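Local atomic coordinates of erythrocyte binding antigen 140 (Plasmodium falciparum, PDB entry 4GF2), a protein that probably binds a receptor on the host red blood cell surface during invasion, through a region built of two Duffy binding domains. Residues Y364-A376 with W445-M457. The protein carries 3 engineered substitutions. Numbering follows the deposited sequence.
Sequences YKEHLLGASIYEA and WWDENKENVWKVM
Tyr364 turns the edge of its ring toward the face of Trp445, a T-shaped pair with planes at 82° and CD1 of Tyr364 3.6 Å from CH2 of Trp445. With CG anti to the backbone N (chi1 -169°), the indole reaches toward helix 364-376. One face has the amide ND2 of Asn449 over its centre; that same nitrogen donates a nearly straight hydrogen bond to Trp445 O one turn back, which fixes how the amide is turned. Leu368 meets the indole at its edge, its CD2 lying in the ring plane 3.6 Å from Trp445 CZ3.

Farther along, aliphatic packing takes over. Leu369 CD2 lies 4.1 Å from Val453 CG2, while Ile373 CG1 lies 3.6 Å from Val456 CB, the two side chains crossing at about a right angle. Met457 lays its CG against Ser372, 3.4 Å from Ser372 O, and Ala376 CB touches Met457 O.

The hydrogen bonds of Ser372 and Asn449 stay within their own helices. Ser372 OG bonds back to Leu368 O at 2.9 Å, approaching from above the carbonyl plane, and the same oxygen also lies against Val453 CG1. The extended Lys365 chain runs its methylenes past Asn449 OD1.

The segments run in the same general direction, their axes 8.6 Å apart at 32°, within the second Duffy binding domain. Lys365 and Asn452 lie at a partly exposed border, but the interface is largely buried among neighbouring helices: 415-427 packs on Tyr364, Leu368 and Trp445, 285-293 covers Leu369 and Ile373, and 388-407 touches Tyr364, Ser372 and Trp446.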
ATOM      1  N   TYR A 364       6.213  -1.494   1.197  1.00 38.19           N
ATOM      2  CA  TYR A 364       7.124  -2.620   1.102  1.00 35.97           C
ATOM      3  C   TYR A 364       6.782  -3.472  -0.114  1.00 34.55           C
ATOM      4  O   TYR A 364       7.665  -3.867  -0.874  1.00 33.32           O
ATOM      5  CB  TYR A 364       7.079  -3.462   2.374  1.00 37.72           C
ATOM      6  CG  TYR A 364       8.133  -4.534   2.392  1.00 38.53           C
ATOM      7  CD1 TYR A 364       7.885  -5.779   1.842  1.00 39.08           C
ATOM      8  CD2 TYR A 364       9.389  -4.294   2.936  1.00 38.91           C
ATOM      9  CE1 TYR A 364       8.847  -6.762   1.843  1.00 38.78           C
ATOM     10  CE2 TYR A 364      10.363  -5.275   2.941  1.00 38.54           C
ATOM     11  CZ  TYR A 364      10.083  -6.509   2.392  1.00 38.83           C
ATOM     12  OH  TYR A 364      11.038  -7.500   2.384  1.00 38.54           O
ATOM     13  N   LYS A 365       5.495  -3.747  -0.299  1.00 36.34           N
ATOM     14  CA  LYS A 365       5.032  -4.528  -1.437  1.00 41.72           C
ATOM     15  C   LYS A 365       5.424  -3.814  -2.726  1.00 41.25           C
ATOM     16  O   LYS A 365       5.980  -4.411  -3.649  1.00 39.89           O
ATOM     17  CB  LYS A 365       3.515  -4.702  -1.364  1.00 51.84           C
ATOM     18  CG  LYS A 365       2.916  -5.537  -2.481  1.00 61.81           C
ATOM     19  CD  LYS A 365       1.395  -5.566  -2.394  1.00 72.42           C
ATOM     20  CE  LYS A 365       0.785  -6.388  -3.521  1.00 78.47           C
ATOM     21  NZ  LYS A 365      -0.704  -6.395  -3.464  1.00 83.66           N
ATOM     22  N   GLU A 366       5.149  -2.517  -2.766  1.00 43.35           N
ATOM     23  CA  GLU A 366       5.453  -1.704  -3.931  1.00 44.35           C
ATOM     24  C   GLU A 366       6.948  -1.757  -4.254  1.00 40.84           C
ATOM     25  O   GLU A 366       7.332  -1.845  -5.422  1.00 41.94           O
ATOM     26  CB  GLU A 366       4.990  -0.269  -3.685  1.00 47.82           C
ATOM     27  CG  GLU A 366       5.179   0.661  -4.852  1.00 51.75           C
ATOM     28  CD  GLU A 366       4.549   2.022  -4.614  1.00 57.76           C
ATOM     29  OE1 GLU A 366       3.588   2.109  -3.820  1.00 56.54           O
ATOM     30  OE2 GLU A 366       5.019   3.006  -5.221  1.00 63.76           O
ATOM     31  N   HIS A 367       7.792  -1.728  -3.223  1.00 37.62           N
ATOM     32  CA  HIS A 367       9.231  -1.804  -3.441  1.00 35.56           C
ATOM     33  C   HIS A 367       9.663  -3.168  -3.976  1.00 36.15           C
ATOM     34  O   HIS A 367      10.504  -3.255  -4.871  1.00 38.66           O
ATOM     35  CB  HIS A 367      10.000  -1.514  -2.156  1.00 34.64           C
ATOM     36  CG  HIS A 367      11.485  -1.590  -2.324  1.00 36.62           C
ATOM     37  ND1 HIS A 367      12.277  -0.469  -2.461  1.00 38.78           N
ATOM     38  CD2 HIS A 367      12.321  -2.653  -2.405  1.00 37.79           C
ATOM     39  CE1 HIS A 367      13.537  -0.838  -2.611  1.00 39.56           C
ATOM     40  NE2 HIS A 367      13.591  -2.158  -2.583  1.00 38.95           N
ATOM     41  N   LEU A 368       9.102  -4.232  -3.416  1.00 35.21           N
ATOM     42  CA  LEU A 368       9.484  -5.577  -3.818  1.00 36.05           C
ATOM     43  C   LEU A 368       9.141  -5.818  -5.280  1.00 36.74           C
ATOM     44  O   LEU A 368       9.945  -6.353  -6.040  1.00 37.75           O
ATOM     45  CB  LEU A 368       8.781  -6.611  -2.944  1.00 38.54           C
ATOM     46  CG  LEU A 368       9.042  -8.058  -3.354  1.00 39.96           C
ATOM     47  CD1 LEU A 368      10.535  -8.330  -3.348  1.00 35.99           C
ATOM     48  CD2 LEU A 368       8.307  -9.015  -2.430  1.00 44.30           C
ATOM     49  N   LEU A 369       7.939  -5.420  -5.671  1.00 37.22           N
ATOM     50  CA  LEU A 369       7.498  -5.596  -7.043  1.00 40.48           C
ATOM     51  C   LEU A 369       8.372  -4.779  -7.988  1.00 43.85           C
ATOM     52  O   LEU A 369       8.639  -5.194  -9.116  1.00 46.49           O
ATOM     53  CB  LEU A 369       6.031  -5.194  -7.178  1.00 41.76           C
ATOM     54  CG  LEU A 369       5.062  -6.041  -6.351  1.00 42.79           C
ATOM     55  CD1 LEU A 369       3.671  -5.429  -6.360  1.00 42.72           C
ATOM     56  CD2 LEU A 369       5.022  -7.464  -6.876  1.00 46.63           C
ATOM     57  N   GLY A 370       8.816  -3.616  -7.525  1.00 44.28           N
ATOM     58  CA  GLY A 370       9.692  -2.773  -8.319  1.00 44.85           C
ATOM     59  C   GLY A 370      10.996  -3.486  -8.613  1.00 43.07           C
ATOM     60  O   GLY A 370      11.424  -3.594  -9.765  1.00 45.38           O
ATOM     61  N   ALA A 371      11.630  -3.985  -7.562  1.00 38.72           N
ATOM     62  CA  ALA A 371      12.874  -4.721  -7.710  1.00 36.64           C
ATOM     63  C   ALA A 371      12.679  -5.917  -8.641  1.00 37.86           C
ATOM     64  O   ALA A 371      13.522  -6.192  -9.497  1.00 39.39           O
ATOM     65  CB  ALA A 371      13.373  -5.177  -6.353  1.00 34.75           C
ATOM     66  N   SER A 372      11.566  -6.621  -8.472  1.00 38.16           N
ATOM     67  CA  SER A 372      11.276  -7.806  -9.272  1.00 40.41           C
ATOM     68  C   SER A 372      11.154  -7.456 -10.750  1.00 42.06           C
ATOM     69  O   SER A 372      11.647  -8.183 -11.620  1.00 45.19           O
ATOM     70  CB  SER A 372       9.982  -8.464  -8.795  1.00 43.40           C
ATOM     71  OG  SER A 372      10.098  -8.916  -7.457  1.00 43.32           O
ATOM     72  N   ILE A 373      10.492  -6.341 -11.032  1.00 40.83           N
ATOM     73  CA  ILE A 373      10.304  -5.909 -12.409  1.00 41.35           C
ATOM     74  C   ILE A 373      11.642  -5.564 -13.065  1.00 42.87           C
ATOM     75  O   ILE A 373      11.958  -6.067 -14.144  1.00 46.25           O
ATOM     76  CB  ILE A 373       9.328  -4.722 -12.491  1.00 39.04           C
ATOM     77  CG1 ILE A 373       7.902  -5.220 -12.253  1.00 38.84           C
ATOM     78  CG2 ILE A 373       9.410  -4.039 -13.850  1.00 40.69           C
ATOM     79  CD1 ILE A 373       6.882  -4.124 -12.077  1.00 39.10           C
ATOM     80  N   TYR A 374      12.438  -4.727 -12.409  1.00 40.81           N
ATOM     81  CA  TYR A 374      13.719  -4.318 -12.972  1.00 40.31           C
ATOM     82  C   TYR A 374      14.669  -5.499 -13.118  1.00 43.34           C
ATOM     83  O   TYR A 374      15.370  -5.612 -14.119  1.00 47.18           O
ATOM     84  CB  TYR A 374      14.352  -3.204 -12.135  1.00 36.10           C
ATOM     85  CG  TYR A 374      13.554  -1.925 -12.186  1.00 36.64           C
ATOM     86  CD1 TYR A 374      13.339  -1.272 -13.391  1.00 39.37           C
ATOM     87  CD2 TYR A 374      13.000  -1.378 -11.035  1.00 36.62           C
ATOM     88  CE1 TYR A 374      12.602  -0.105 -13.451  1.00 42.79           C
ATOM     89  CE2 TYR A 374      12.256  -0.215 -11.085  1.00 40.27           C
ATOM     90  CZ  TYR A 374      12.061   0.415 -12.297  1.00 44.15           C
ATOM     91  OH  TYR A 374      11.326   1.574 -12.348  1.00 48.44           O
ATOM     92  N   GLU A 375      14.689  -6.387 -12.132  1.00 41.38           N
ATOM     93  CA  GLU A 375      15.513  -7.581 -12.240  1.00 39.74           C
ATOM     94  C   GLU A 375      15.140  -8.337 -13.512  1.00 41.95           C
ATOM     95  O   GLU A 375      16.010  -8.753 -14.274  1.00 41.34           O
ATOM     96  CB  GLU A 375      15.339  -8.481 -11.018  1.00 37.19           C
ATOM     97  CG  GLU A 375      16.110  -9.794 -11.095  1.00 38.37           C
ATOM     98  CD  GLU A 375      17.614  -9.597 -11.127  1.00 40.60           C
ATOM     99  OE1 GLU A 375      18.076  -8.450 -10.943  1.00 43.26           O
ATOM    100  OE2 GLU A 375      18.342 -10.595 -11.327  1.00 41.45           O
ATOM    101  N   ALA A 376      13.842  -8.493 -13.749  1.00 44.25           N
ATOM    102  CA  ALA A 376      13.372  -9.220 -14.923  1.00 47.78           C
ATOM    103  C   ALA A 376      13.797  -8.507 -16.197  1.00 49.23           C
ATOM    104  O   ALA A 376      14.344  -9.124 -17.110  1.00 50.75           O
ATOM    105  CB  ALA A 376      11.862  -9.381 -14.886  1.00 49.58           C
ATOM    106  N   TRP A 445       3.922 -14.206   4.497  1.00 46.82           N
ATOM    107  CA  TRP A 445       3.816 -13.000   3.693  1.00 46.44           C
ATOM    108  C   TRP A 445       4.228 -13.285   2.254  1.00 46.04           C
ATOM    109  O   TRP A 445       3.588 -12.816   1.312  1.00 47.16           O
ATOM    110  CB  TRP A 445       4.686 -11.890   4.277  1.00 45.54           C
ATOM    111  CG  TRP A 445       4.418 -10.558   3.665  1.00 44.90           C
ATOM    112  CD1 TRP A 445       3.526  -9.626   4.099  1.00 46.43           C
ATOM    113  CD2 TRP A 445       5.041 -10.008   2.501  1.00 42.48           C
ATOM    114  NE1 TRP A 445       3.557  -8.525   3.280  1.00 45.10           N
ATOM    115  CE2 TRP A 445       4.480  -8.734   2.289  1.00 43.10           C
ATOM    116  CE3 TRP A 445       6.020 -10.468   1.615  1.00 40.85           C
ATOM    117  CZ2 TRP A 445       4.861  -7.915   1.229  1.00 42.62           C
ATOM    118  CZ3 TRP A 445       6.399  -9.653   0.564  1.00 40.28           C
ATOM    119  CH2 TRP A 445       5.821  -8.391   0.380  1.00 41.30           C
ATOM    120  N   TRP A 446       5.298 -14.054   2.085  1.00 44.84           N
ATOM    121  CA  TRP A 446       5.753 -14.420   0.752  1.00 43.98           C
ATOM    122  C   TRP A 446       4.693 -15.247   0.018  1.00 47.83           C
ATOM    123  O   TRP A 446       4.442 -15.031  -1.165  1.00 47.59           O
ATOM    124  CB  TRP A 446       7.069 -15.195   0.808  1.00 42.73           C
ATOM    125  CG  TRP A 446       7.448 -15.754  -0.528  1.00 43.29           C
ATOM    126  CD1 TRP A 446       7.363 -17.054  -0.926  1.00 45.94           C
ATOM    127  CD2 TRP A 446       7.945 -15.022  -1.656  1.00 42.57           C
ATOM    128  NE1 TRP A 446       7.787 -17.181  -2.226  1.00 46.29           N
ATOM    129  CE2 TRP A 446       8.147 -15.946  -2.698  1.00 44.36           C
ATOM    130  CE3 TRP A 446       8.239 -13.674  -1.883  1.00 41.02           C
ATOM    131  CZ2 TRP A 446       8.630 -15.569  -3.948  1.00 44.12           C
ATOM    132  CZ3 TRP A 446       8.722 -13.301  -3.126  1.00 41.02           C
ATOM    133  CH2 TRP A 446       8.914 -14.244  -4.141  1.00 42.47           C
ATOM    134  N   ASP A 447       4.071 -16.189   0.720  1.00 52.26           N
ATOM    135  CA  ASP A 447       3.032 -17.021   0.114  1.00 58.68           C
ATOM    136  C   ASP A 447       1.867 -16.172  -0.385  1.00 56.95           C
ATOM    137  O   ASP A 447       1.276 -16.466  -1.421  1.00 57.85           O
ATOM    138  CB  ASP A 447       2.527 -18.075   1.103  1.00 67.99           C
ATOM    139  CG  ASP A 447       3.502 -19.228   1.279  1.00 74.42           C
ATOM    140  OD1 ASP A 447       4.389 -19.402   0.416  1.00 74.59           O
ATOM    141  OD2 ASP A 447       3.373 -19.968   2.278  1.00 79.21           O
ATOM    142  N   GLU A 448       1.551 -15.113   0.351  1.00 55.25           N
ATOM    143  CA  GLU A 448       0.458 -14.224  -0.021  1.00 57.89           C
ATOM    144  C   GLU A 448       0.822 -13.304  -1.189  1.00 53.73           C
ATOM    145  O   GLU A 448      -0.061 -12.751  -1.838  1.00 56.41           O
ATOM    146  CB  GLU A 448       0.037 -13.378   1.182  1.00 62.23           C
ATOM    147  CG  GLU A 448      -0.512 -14.185   2.351  1.00 70.38           C
ATOM    148  CD  GLU A 448      -0.595 -13.375   3.634  1.00 74.07           C
ATOM    149  OE1 GLU A 448      -0.298 -12.162   3.594  1.00 74.03           O
ATOM    150  OE2 GLU A 448      -0.952 -13.951   4.684  1.00 76.62           O
ATOM    151  N   ASN A 449       2.115 -13.140  -1.460  1.00 48.31           N
ATOM    152  CA  ASN A 449       2.555 -12.205  -2.498  1.00 46.94           C
ATOM    153  C   ASN A 449       3.375 -12.828  -3.627  1.00 47.50           C
ATOM    154  O   ASN A 449       3.627 -12.180  -4.641  1.00 47.85           O
ATOM    155  CB  ASN A 449       3.355 -11.060  -1.869  1.00 44.52           C
ATOM    156  CG  ASN A 449       2.485 -10.120  -1.058  1.00 47.47           C
ATOM    157  OD1 ASN A 449       1.869  -9.201  -1.601  1.00 49.96           O
ATOM    158  ND2 ASN A 449       2.432 -10.341   0.250  1.00 48.17           N
ATOM    159  N   LYS A 450       3.783 -14.080  -3.460  1.00 48.04           N
ATOM    160  CA  LYS A 450       4.698 -14.713  -4.405  1.00 47.80           C
ATOM    161  C   LYS A 450       4.099 -14.845  -5.807  1.00 52.74           C
ATOM    162  O   LYS A 450       4.830 -14.935  -6.791  1.00 55.72           O
ATOM    163  CB  LYS A 450       5.114 -16.090  -3.892  1.00 47.52           C
ATOM    164  CG  LYS A 450       3.968 -17.080  -3.786  1.00 51.35           C
ATOM    165  CD  LYS A 450       4.448 -18.428  -3.294  1.00 53.79           C
ATOM    166  CE  LYS A 450       3.308 -19.423  -3.237  1.00 60.96           C
ATOM    167  NZ  LYS A 450       3.765 -20.746  -2.740  1.00 64.16           N
ATOM    168  N   GLU A 451       2.773 -14.862  -5.893  1.00 54.83           N
ATOM    169  CA  GLU A 451       2.095 -14.995  -7.178  1.00 59.80           C
ATOM    170  C   GLU A 451       2.228 -13.719  -8.011  1.00 58.32           C
ATOM    171  O   GLU A 451       2.611 -13.769  -9.181  1.00 60.30           O
ATOM    172  CB  GLU A 451       0.619 -15.342  -6.969  1.00 69.22           C
ATOM    173  CG  GLU A 451       0.392 -16.713  -6.350  1.00 81.58           C
ATOM    174  CD  GLU A 451      -1.074 -17.005  -6.087  1.00 97.80           C
ATOM    175  OE1 GLU A 451      -1.906 -16.084  -6.240  1.00103.59           O
ATOM    176  OE2 GLU A 451      -1.396 -18.159  -5.727  1.00105.42           O
ATOM    177  N   ASN A 452       1.911 -12.580  -7.409  1.00 57.06           N
ATOM    178  CA  ASN A 452       2.078 -11.301  -8.085  1.00 55.95           C
ATOM    179  C   ASN A 452       3.531 -11.052  -8.480  1.00 50.16           C
ATOM    180  O   ASN A 452       3.808 -10.488  -9.538  1.00 49.65           O
ATOM    181  CB  ASN A 452       1.575 -10.157  -7.203  1.00 58.13           C
ATOM    182  CG  ASN A 452       0.071  -9.990  -7.268  1.00 64.46           C
ATOM    183  OD1 ASN A 452      -0.553 -10.253  -8.296  1.00 67.35           O
ATOM    184  ND2 ASN A 452      -0.522  -9.545  -6.165  1.00 66.33           N
ATOM    185  N   VAL A 453       4.459 -11.472  -7.629  1.00 47.00           N
ATOM    186  CA  VAL A 453       5.871 -11.295  -7.926  1.00 45.24           C
ATOM    187  C   VAL A 453       6.200 -12.031  -9.219  1.00 48.07           C
ATOM    188  O   VAL A 453       6.874 -11.495 -10.097  1.00 48.98           O
ATOM    189  CB  VAL A 453       6.765 -11.817  -6.786  1.00 43.52           C
ATOM    190  CG1 VAL A 453       8.229 -11.822  -7.213  1.00 40.83           C
ATOM    191  CG2 VAL A 453       6.576 -10.973  -5.536  1.00 43.34           C
ATOM    192  N   TRP A 454       5.713 -13.259  -9.343  1.00 49.75           N
ATOM    193  CA  TRP A 454       5.966 -14.031 -10.549  1.00 50.71           C
ATOM    194  C   TRP A 454       5.253 -13.427 -11.754  1.00 52.25           C
ATOM    195  O   TRP A 454       5.770 -13.462 -12.870  1.00 53.17           O
ATOM    196  CB  TRP A 454       5.537 -15.486 -10.385  1.00 52.24           C
ATOM    197  CG  TRP A 454       5.721 -16.240 -11.654  1.00 54.24           C
ATOM    198  CD1 TRP A 454       4.746 -16.720 -12.474  1.00 55.74           C
ATOM    199  CD2 TRP A 454       6.968 -16.567 -12.275  1.00 52.52           C
ATOM    200  NE1 TRP A 454       5.310 -17.340 -13.562  1.00 57.96           N
ATOM    201  CE2 TRP A 454       6.673 -17.260 -13.462  1.00 54.96           C
ATOM    202  CE3 TRP A 454       8.305 -16.346 -11.938  1.00 48.25           C
ATOM    203  CZ2 TRP A 454       7.664 -17.735 -14.312  1.00 55.93           C
ATOM    204  CZ3 TRP A 454       9.288 -16.818 -12.782  1.00 49.40           C
ATOM    205  CH2 TRP A 454       8.963 -17.504 -13.956  1.00 53.18           C
ATOM    206  N   LYS A 455       4.060 -12.885 -11.528  1.00 52.79           N
ATOM    207  CA  LYS A 455       3.292 -12.264 -12.602  1.00 55.81           C
ATOM    208  C   LYS A 455       4.084 -11.155 -13.283  1.00 53.06           C
ATOM    209  O   LYS A 455       4.152 -11.101 -14.511  1.00 54.19           O
ATOM    210  CB  LYS A 455       1.971 -11.700 -12.071  1.00 59.36           C
ATOM    211  CG  LYS A 455       0.840 -12.714 -12.017  1.00 65.34           C
ATOM    212  CD  LYS A 455      -0.445 -12.098 -11.484  1.00 68.77           C
ATOM    213  CE  LYS A 455      -1.590 -13.095 -11.529  1.00 75.57           C
ATOM    214  NZ  LYS A 455      -2.850 -12.532 -10.976  1.00 79.03           N
ATOM    215  N   VAL A 456       4.685 -10.270 -12.490  1.00 51.37           N
ATOM    216  CA  VAL A 456       5.393  -9.127 -13.055  1.00 53.11           C
ATOM    217  C   VAL A 456       6.719  -9.542 -13.687  1.00 55.85           C
ATOM    218  O   VAL A 456       7.141  -8.958 -14.684  1.00 61.98           O
ATOM    219  CB  VAL A 456       5.633  -7.999 -12.012  1.00 49.23           C
ATOM    220  CG1 VAL A 456       4.311  -7.508 -11.444  1.00 49.66           C
ATOM    221  CG2 VAL A 456       6.554  -8.461 -10.902  1.00 46.74           C
ATOM    222  N   MET A 457       7.371 -10.552 -13.120  1.00 50.87           N
ATOM    223  CA  MET A 457       8.650 -11.011 -13.654  1.00 47.51           C
ATOM    224  C   MET A 457       8.452 -11.806 -14.934  1.00 52.11           C
ATOM    225  O   MET A 457       9.291 -11.769 -15.829  1.00 54.28           O
ATOM    226  CB  MET A 457       9.393 -11.868 -12.628  1.00 43.02           C
ATOM    227  CG  MET A 457       9.868 -11.104 -11.401  1.00 38.89           C
ATOM    228  SD  MET A 457      10.930 -12.115 -10.348  1.00 44.86           S
ATOM    229  CE  MET A 457      12.453 -12.114 -11.285  1.00 52.73           C
TER